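PDB 3FID: putative outer membrane protein (LpxR) from Salmonella typhimurium, which probably acts as an outer membrane lipid A deacylase that removes acyl chains from the lipid A part of lipopolysaccharide. Local coordinates for residues A[91-94]-A[98-101]; A[159-164]-A[192-197]; A[75-80]-A[232-237]. One frame throughout, in Å; residues are numbered along the deposited sequence.

Contact 1. Residues A[91-94]-A[98-101]; sequences SLAT and RYRL
Ser91 and Tyr99 pair across an antiparallel beta hairpin in the wall of an outer membrane beta barrel. The hairpin is formed by strands 80-94 and 97-108, and the contact lies next to the loop that joins them. Ser91 and Tyr99 form a hydrogen-bonded pair. Ser91 N donates to Tyr99 O at 2.8 Å, and Tyr99 N donates back to Ser91 O at 2.9 Å. Leu92 and Arg98 are the next, non-hydrogen-bonded pair, and their side chains lie on the other face.

The Arg98 side chain runs alongside Leu92. Its CG is anti to the backbone N (chi1 172°), and the chain bends at chi3 (-68°), which brings the guanidinium back against the leucine. Arg98 CB meets Leu92 CD2 at 3.7 Å. Arg98 CG passes 3.7 Å from Ser91 O. Further out, NE and CZ both lie against the same methyl, and Arg98 NH1 comes closest, 3.4 Å from Leu92 CD2. This methyl sits over the centre of one guanidinium face, so one apolar group covers the flat cation. The nitrogens have partners outside the two segments. NE donates to Ser195 OG, and NH1 makes a weak hydrogen bond to Thr192 O. NH2 bonds to His209 ND1 and to Asn90 OD1, the latter within the hairpin itself.

On the opposite face the Tyr99 ring stands beside Ser91 and Ala93. Ser91 OG turns to Ser49 OG as its polar partner. Ser91 CB lies over the ring in a CH-pi contact, 4.2 Å from the Tyr99 ring centroid and 28° off the normal. Ala93 comes from the ring's edge, near its plane, with its CB 3.7 Å from Tyr99 CE2.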
loop_
_atom_site.group_PDB
_atom_site.type_symbol
_atom_site.label_atom_id
_atom_site.label_comp_id
_atom_site.label_asym_id
_atom_site.label_seq_id
_atom_site.Cartn_x
_atom_site.Cartn_y
_atom_site.Cartn_z
ATOM N N SER A 91 6.121 -5.700 16.661
ATOM C CA SER A 91 6.214 -6.447 17.911
ATOM C C SER A 91 4.878 -6.649 18.632
ATOM O O SER A 91 4.064 -5.744 18.703
ATOM C CB SER A 91 7.182 -5.737 18.850
ATOM O OG SER A 91 7.246 -6.427 20.075
ATOM N N LEU A 92 4.672 -7.857 19.150
ATOM C CA LEU A 92 3.609 -8.084 20.122
ATOM C C LEU A 92 4.137 -7.638 21.489
ATOM O O LEU A 92 4.991 -8.305 22.075
ATOM C CB LEU A 92 3.181 -9.555 20.142
ATOM C CG LEU A 92 2.636 -10.128 18.823
ATOM C CD1 LEU A 92 2.100 -11.520 19.045
ATOM C CD2 LEU A 92 1.541 -9.254 18.220
ATOM N N ALA A 93 3.673 -6.492 21.966
ATOM C CA ALA A 93 4.050 -5.997 23.299
ATOM C C ALA A 93 3.493 -6.918 24.368
ATOM O O ALA A 93 4.174 -7.217 25.383
ATOM C CB ALA A 93 3.559 -4.594 23.513
ATOM N N THR A 94 2.268 -7.380 24.131
ATOM C CA THR A 94 1.590 -8.352 24.978
ATOM C C THR A 94 0.639 -9.216 24.102
ATOM O O THR A 94 0.636 -9.061 22.880
ATOM C CB THR A 94 0.804 -7.583 26.055
ATOM O OG1 THR A 94 -0.009 -8.488 26.794
ATOM C CG2 THR A 94 -0.073 -6.584 25.391
ATOM N N ARG A 98 -0.350 -5.145 19.615
ATOM C CA ARG A 98 0.730 -5.132 18.634
ATOM C C ARG A 98 1.140 -3.684 18.334
ATOM O O ARG A 98 0.288 -2.805 18.232
ATOM C CB ARG A 98 0.324 -5.860 17.344
ATOM C CG ARG A 98 1.349 -5.720 16.195
ATOM C CD ARG A 98 0.843 -6.328 14.892
ATOM N NE ARG A 98 0.728 -7.790 14.931
ATOM C CZ ARG A 98 1.743 -8.643 14.827
ATOM N NH1 ARG A 98 1.502 -9.950 14.852
ATOM N NH2 ARG A 98 3.003 -8.207 14.746
ATOM N N TYR A 99 2.446 -3.422 18.227
ATOM C CA TYR A 99 2.893 -2.116 17.721
ATOM C C TYR A 99 3.998 -2.234 16.658
ATOM O O TYR A 99 4.712 -3.245 16.572
ATOM C CB TYR A 99 3.297 -1.171 18.857
ATOM C CG TYR A 99 4.592 -1.554 19.519
ATOM C CD1 TYR A 99 5.790 -0.956 19.131
ATOM C CD2 TYR A 99 4.621 -2.530 20.524
ATOM C CE1 TYR A 99 7.007 -1.321 19.728
ATOM C CE2 TYR A 99 5.824 -2.919 21.117
ATOM C CZ TYR A 99 7.008 -2.304 20.717
ATOM O OH TYR A 99 8.197 -2.653 21.303
ATOM N N ARG A 100 4.123 -1.173 15.864
ATOM C CA ARG A 100 5.114 -1.096 14.799
ATOM C C ARG A 100 5.702 0.286 14.771
ATOM O O ARG A 100 5.007 1.265 15.019
ATOM C CB ARG A 100 4.479 -1.383 13.445
ATOM C CG ARG A 100 4.150 -2.813 13.243
ATOM C CD ARG A 100 4.249 -3.142 11.788
ATOM N NE ARG A 100 2.951 -3.104 11.196
ATOM C CZ ARG A 100 2.720 -2.674 9.961
ATOM N NH1 ARG A 100 3.701 -2.223 9.168
ATOM N NH2 ARG A 100 1.487 -2.675 9.542
ATOM N N LEU A 101 6.994 0.363 14.463
ATOM C CA LEU A 101 7.699 1.640 14.413
ATOM C C LEU A 101 8.672 1.544 13.261
ATOM O O LEU A 101 9.458 0.618 13.222
ATOM C CB LEU A 101 8.480 1.873 15.718
ATOM C CG LEU A 101 7.689 2.273 16.965
ATOM C CD1 LEU A 101 8.580 2.165 18.202
ATOM C CD2 LEU A 101 7.172 3.687 16.776
#

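Contact 2. Residues A[159-164]-A[192-197]; sequences GVNVGF and TFNSDN
Asn161, on barrel strand 160-173, meets Asn194 at the end of the short helix 191-194, amide to amide. The contact is small, buried and almost wholly polar.

A side-chain hydrogen bond joins the segments. Asn194 ND2 donates to Asn161 OD1 at 2.9 Å, with an angle of 151° at the hydrogen. The donor lies in the carbonyl plane of Asn161, on a lone pair. The two amide planes are turned 44° from each other, and the two side chains lie alongside each other, running in opposite senses. CG lies opposite the backbone N of Asn161 (chi1 -179°), which carries the amide off the strand toward the helix.

A second bond lies within segment 192-197. Asn197, the last residue of the inverse gamma turn centred on Asp196, donates from ND2 to Asn194 O at 3.0 Å, again on a lone pair.

Beyond these bonds there is little packing: Asn194 CB lies 3.7 Å from Asn161 OD1.

The other end of the Asn161 amide, ND2, donates to Asp156 OD1 on strand 140-157. That carboxylate probably polarises the amide and makes its oxygen a stronger acceptor for Asn194. Asn161 thus links Asp156 on strand 140-157 to Asn194 on the helix.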
loop_
_atom_site.group_PDB
_atom_site.type_symbol
_atom_site.label_atom_id
_atom_site.label_comp_id
_atom_site.label_asym_id
_atom_site.label_seq_id
_atom_site.Cartn_x
_atom_site.Cartn_y
_atom_site.Cartn_z
ATOM N N GLY A 159 -9.604 -24.601 16.482
ATOM C CA GLY A 159 -8.412 -24.377 15.636
ATOM C C GLY A 159 -8.520 -23.202 14.650
ATOM O O GLY A 159 -7.574 -22.931 13.905
ATOM N N VAL A 160 -9.657 -22.502 14.630
ATOM C CA VAL A 160 -9.788 -21.267 13.829
ATOM C C VAL A 160 -9.759 -20.089 14.802
ATOM O O VAL A 160 -10.592 -20.014 15.723
ATOM C CB VAL A 160 -11.104 -21.221 12.967
ATOM C CG1 VAL A 160 -11.203 -19.917 12.119
ATOM C CG2 VAL A 160 -11.211 -22.442 12.031
ATOM N N ASN A 161 -8.797 -19.179 14.604
ATOM C CA ASN A 161 -8.691 -17.960 15.375
ATOM C C ASN A 161 -9.465 -16.840 14.665
ATOM O O ASN A 161 -9.307 -16.661 13.454
ATOM C CB ASN A 161 -7.201 -17.610 15.522
ATOM C CG ASN A 161 -6.955 -16.356 16.337
ATOM O OD1 ASN A 161 -6.892 -15.243 15.784
ATOM N ND2 ASN A 161 -6.808 -16.519 17.658
ATOM N N VAL A 162 -10.305 -16.105 15.400
ATOM C CA VAL A 162 -11.098 -14.999 14.827
ATOM C C VAL A 162 -10.864 -13.778 15.683
ATOM O O VAL A 162 -10.892 -13.885 16.899
ATOM C CB VAL A 162 -12.640 -15.316 14.695
ATOM C CG1 VAL A 162 -12.859 -16.710 14.152
ATOM C CG2 VAL A 162 -13.359 -15.198 16.037
ATOM N N GLY A 163 -10.569 -12.627 15.063
ATOM C CA GLY A 163 -10.159 -11.458 15.818
ATOM C C GLY A 163 -10.688 -10.137 15.282
ATOM O O GLY A 163 -11.147 -10.060 14.150
ATOM N N PHE A 164 -10.624 -9.113 16.126
ATOM C CA PHE A 164 -11.073 -7.743 15.824
ATOM C C PHE A 164 -9.895 -6.863 16.177
ATOM O O PHE A 164 -9.376 -6.938 17.293
ATOM C CB PHE A 164 -12.302 -7.386 16.682
ATOM C CG PHE A 164 -12.696 -5.923 16.643
ATOM C CD1 PHE A 164 -13.099 -5.315 15.447
ATOM C CD2 PHE A 164 -12.700 -5.159 17.835
ATOM C CE1 PHE A 164 -13.474 -3.967 15.417
ATOM C CE2 PHE A 164 -13.079 -3.820 17.821
ATOM C CZ PHE A 164 -13.469 -3.221 16.602
ATOM N N THR A 192 -0.978 -14.990 15.692
ATOM C CA THR A 192 0.010 -13.916 15.482
ATOM C C THR A 192 -0.216 -13.274 14.092
ATOM O O THR A 192 -0.268 -12.043 13.963
ATOM C CB THR A 192 1.466 -14.451 15.584
ATOM O OG1 THR A 192 1.679 -15.020 16.889
ATOM C CG2 THR A 192 2.482 -13.302 15.379
ATOM N N PHE A 193 -0.331 -14.135 13.077
ATOM C CA PHE A 193 -0.538 -13.694 11.694
ATOM C C PHE A 193 -1.856 -12.920 11.569
ATOM O O PHE A 193 -1.919 -11.878 10.908
ATOM C CB PHE A 193 -0.488 -14.902 10.736
ATOM C CG PHE A 193 -0.606 -14.545 9.236
ATOM C CD1 PHE A 193 -0.041 -13.362 8.712
ATOM C CD2 PHE A 193 -1.243 -15.425 8.353
ATOM C CE1 PHE A 193 -0.148 -13.058 7.327
ATOM C CE2 PHE A 193 -1.326 -15.137 6.991
ATOM C CZ PHE A 193 -0.797 -13.939 6.483
ATOM N N ASN A 194 -2.899 -13.405 12.240
ATOM C CA ASN A 194 -4.187 -12.704 12.166
ATOM C C ASN A 194 -4.141 -11.235 12.575
ATOM O O ASN A 194 -4.872 -10.423 11.985
ATOM C CB ASN A 194 -5.260 -13.431 12.985
ATOM C CG ASN A 194 -5.893 -14.572 12.229
ATOM O OD1 ASN A 194 -5.559 -14.849 11.068
ATOM N ND2 ASN A 194 -6.824 -15.269 12.897
ATOM N N SER A 195 -3.326 -10.895 13.582
ATOM C CA SER A 195 -3.235 -9.491 14.058
ATOM C C SER A 195 -2.239 -8.651 13.260
ATOM O O SER A 195 -2.118 -7.459 13.504
ATOM C CB SER A 195 -2.892 -9.405 15.561
ATOM O OG SER A 195 -1.532 -9.733 15.785
ATOM N N ASP A 196 -1.552 -9.266 12.290
ATOM C CA ASP A 196 -0.466 -8.594 11.581
ATOM C C ASP A 196 -1.104 -7.854 10.399
ATOM O O ASP A 196 -1.119 -8.366 9.276
ATOM C CB ASP A 196 0.572 -9.635 11.097
ATOM C CG ASP A 196 1.862 -9.002 10.609
ATOM O OD1 ASP A 196 2.175 -7.863 11.026
ATOM O OD2 ASP A 196 2.568 -9.666 9.817
ATOM N N ASN A 197 -1.674 -6.678 10.658
ATOM C CA ASN A 197 -2.444 -5.970 9.620
ATOM C C ASN A 197 -1.867 -4.562 9.358
ATOM O O ASN A 197 -0.883 -4.160 9.991
ATOM C CB ASN A 197 -3.929 -5.866 10.013
ATOM C CG ASN A 197 -4.556 -7.213 10.295
ATOM O OD1 ASN A 197 -4.675 -8.065 9.410
ATOM N ND2 ASN A 197 -4.959 -7.413 11.541
#

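Contact 3. Residues A[75-80]-A[232-237]; sequences GDRAFS and YTLQGK
Arg77 CG and Thr233 OG1 each stand between their own backbone N and carbonyl carbon, at chi1 66° and 75°, and this sets the two side chains side by side, pointing the same way. They join the loop that leads into barrel strand 80-94 to the single-turn helix 232-235. Thr34 and His84, both zinc-site residues, lie about 9 Å from Arg77 and Thr233 respectively, side chain to side chain. Arg77 NH2 reaches Thr233 OG1 at 3.2 Å, with the hydroxyl at the guanidinium edge, but the bond is bent and weak. NH2 also bonds to a bound glycerol, probably from crystallisation. The stronger partners lie outside: Arg77 NH1 forms salt bridges with Asp32 and Glu278, and Thr233 OG1 bonds to Asn231 OD1. The carboxylates of Asp32 and Glu278 probably hold the guanidinium in place.

Leu234 comes over one face of the guanidinium. Its CD2 lies over the centre of the group, 3.5 Å from Arg77 CZ. The same methyl touches Arg77 CB. Ser80 OG packs on the threonine, 3.5 Å from Thr233 CB.

Two waters complete the join, and both donate to Thr233 O. The first, in plane at the guanidinium edge, also donates to Ala78 O at 2.8 Å and accepts from Ser80 OG at 2.7 Å. The second accepts from Ala78 N at 2.9 Å and lies 3.0 Å from Thr233 O.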
loop_
_atom_site.group_PDB
_atom_site.type_symbol
_atom_site.label_atom_id
_atom_site.label_comp_id
_atom_site.label_asym_id
_atom_site.label_seq_id
_atom_site.Cartn_x
_atom_site.Cartn_y
_atom_site.Cartn_z
ATOM N N GLY A 75 -6.707 19.908 -11.975
ATOM C CA GLY A 75 -7.872 19.082 -11.601
ATOM C C GLY A 75 -7.635 17.579 -11.518
ATOM O O GLY A 75 -8.507 16.836 -11.052
ATOM N N ASP A 76 -6.463 17.111 -11.943
ATOM C CA ASP A 76 -6.133 15.672 -11.823
ATOM C C ASP A 76 -4.699 15.579 -11.324
ATOM O O ASP A 76 -3.910 16.535 -11.452
ATOM C CB ASP A 76 -6.295 14.938 -13.178
ATOM C CG ASP A 76 -6.432 13.401 -13.044
ATOM O OD1 ASP A 76 -6.299 12.821 -11.933
ATOM O OD2 ASP A 76 -6.658 12.758 -14.097
ATOM N N ARG A 77 -4.349 14.452 -10.712
ATOM C CA ARG A 77 -2.975 14.309 -10.261
ATOM C C ARG A 77 -2.023 14.260 -11.456
ATOM O O ARG A 77 -2.355 13.749 -12.530
ATOM C CB ARG A 77 -2.792 13.099 -9.305
ATOM C CG ARG A 77 -3.002 11.763 -9.919
ATOM C CD ARG A 77 -3.433 10.729 -8.846
ATOM N NE ARG A 77 -2.501 10.649 -7.750
ATOM C CZ ARG A 77 -2.805 10.289 -6.504
ATOM N NH1 ARG A 77 -4.061 10.022 -6.133
ATOM N NH2 ARG A 77 -1.845 10.273 -5.600
ATOM N N ALA A 78 -0.839 14.830 -11.262
ATOM C CA ALA A 78 0.251 14.694 -12.209
ATOM C C ALA A 78 0.831 13.279 -12.110
ATOM O O ALA A 78 0.675 12.630 -11.069
ATOM C CB ALA A 78 1.340 15.692 -11.842
ATOM N N PHE A 79 1.545 12.831 -13.149
ATOM C CA PHE A 79 2.416 11.656 -13.012
ATOM C C PHE A 79 3.434 11.893 -11.868
ATOM O O PHE A 79 3.998 12.991 -11.718
ATOM C CB PHE A 79 3.126 11.320 -14.337
ATOM C CG PHE A 79 2.262 10.563 -15.330
ATOM C CD1 PHE A 79 2.026 9.187 -15.178
ATOM C CD2 PHE A 79 1.695 11.215 -16.417
ATOM C CE1 PHE A 79 1.214 8.485 -16.097
ATOM C CE2 PHE A 79 0.886 10.538 -17.365
ATOM C CZ PHE A 79 0.637 9.181 -17.218
ATOM N N SER A 80 3.656 10.872 -11.046
ATOM C CA SER A 80 4.718 10.914 -10.033
ATOM C C SER A 80 5.162 9.499 -9.639
ATOM O O SER A 80 4.496 8.522 -9.941
ATOM C CB SER A 80 4.291 11.705 -8.771
ATOM O OG SER A 80 3.281 11.004 -8.045
ATOM N N TYR A 232 2.821 14.810 -0.800
ATOM C CA TYR A 232 3.648 15.464 -1.836
ATOM C C TYR A 232 3.339 14.999 -3.272
ATOM O O TYR A 232 3.491 15.778 -4.216
ATOM C CB TYR A 232 5.140 15.293 -1.497
ATOM C CG TYR A 232 6.053 16.064 -2.428
ATOM C CD1 TYR A 232 6.750 15.406 -3.443
ATOM C CD2 TYR A 232 6.170 17.464 -2.328
ATOM C CE1 TYR A 232 7.587 16.110 -4.335
ATOM C CE2 TYR A 232 7.001 18.187 -3.210
ATOM C CZ TYR A 232 7.686 17.499 -4.218
ATOM O OH TYR A 232 8.504 18.189 -5.082
ATOM N N THR A 233 2.885 13.750 -3.460
ATOM C CA THR A 233 2.445 13.317 -4.799
ATOM C C THR A 233 1.314 14.219 -5.364
ATOM O O THR A 233 1.162 14.321 -6.574
ATOM C CB THR A 233 2.003 11.807 -4.899
ATOM O OG1 THR A 233 0.710 11.625 -4.298
ATOM C CG2 THR A 233 3.037 10.853 -4.225
ATOM N N LEU A 234 0.553 14.859 -4.466
ATOM C CA LEU A 234 -0.583 15.716 -4.834
ATOM C C LEU A 234 -0.267 17.203 -4.703
ATOM O O LEU A 234 -0.780 18.024 -5.477
ATOM C CB LEU A 234 -1.808 15.382 -3.971
ATOM C CG LEU A 234 -2.409 13.977 -4.179
ATOM C CD1 LEU A 234 -3.660 13.791 -3.295
ATOM C CD2 LEU A 234 -2.691 13.687 -5.684
ATOM N N GLN A 235 0.570 17.538 -3.725
ATOM C CA GLN A 235 0.847 18.954 -3.373
ATOM C C GLN A 235 2.136 19.503 -3.982
ATOM O O GLN A 235 2.375 20.707 -3.936
ATOM C CB GLN A 235 0.899 19.108 -1.862
ATOM C CG GLN A 235 -0.447 18.792 -1.188
ATOM C CD GLN A 235 -0.342 18.762 0.307
ATOM O OE1 GLN A 235 0.561 18.140 0.870
ATOM N NE2 GLN A 235 -1.271 19.425 0.967
ATOM N N GLY A 236 2.957 18.626 -4.529
ATOM C CA GLY A 236 4.185 19.030 -5.204
ATOM C C GLY A 236 3.917 19.779 -6.505
ATOM O O GLY A 236 2.828 19.716 -7.070
ATOM N N LYS A 237 4.944 20.449 -7.007
ATOM C CA LYS A 237 4.843 21.251 -8.203
ATOM C C LYS A 237 5.361 20.453 -9.407
ATOM O O LYS A 237 6.373 19.757 -9.301
ATOM C CB LYS A 237 5.678 22.519 -7.961
ATOM C CG LYS A 237 5.549 23.613 -8.995
ATOM C CD LYS A 237 6.505 24.776 -8.657
ATOM C CE LYS A 237 7.794 24.683 -9.484
ATOM N NZ LYS A 237 8.723 25.809 -9.189
HETATM O O HOH W 1 0.760 12.036 -8.291
HETATM O O HOH W 2 -0.390 15.853 -8.586
#

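How the contacts relate
From the N terminus, residues 75-80 come first and meet their partner more than 150 residues later. Contact 1 comes next, at the far end of strand 80-94, and closes its hairpin with strand 97-108. Contact 2 begins after it, at 159-164, and closes at 192-197 around the hairpin of strands 160-173 and 176-188. Contact 3 then closes at 232-237, joining the loop before strand 80-94 to helix 232-235. It encloses the other two, which stand in series; none cross. Contacts 1 and 2 touch near one barrel end, where Arg100 NH2 lies 2.8 Å from Asn197 O, probably a hydrogen bond. Contact 3 lies across the chain's centre, about 34 Å from contact 1 between centres.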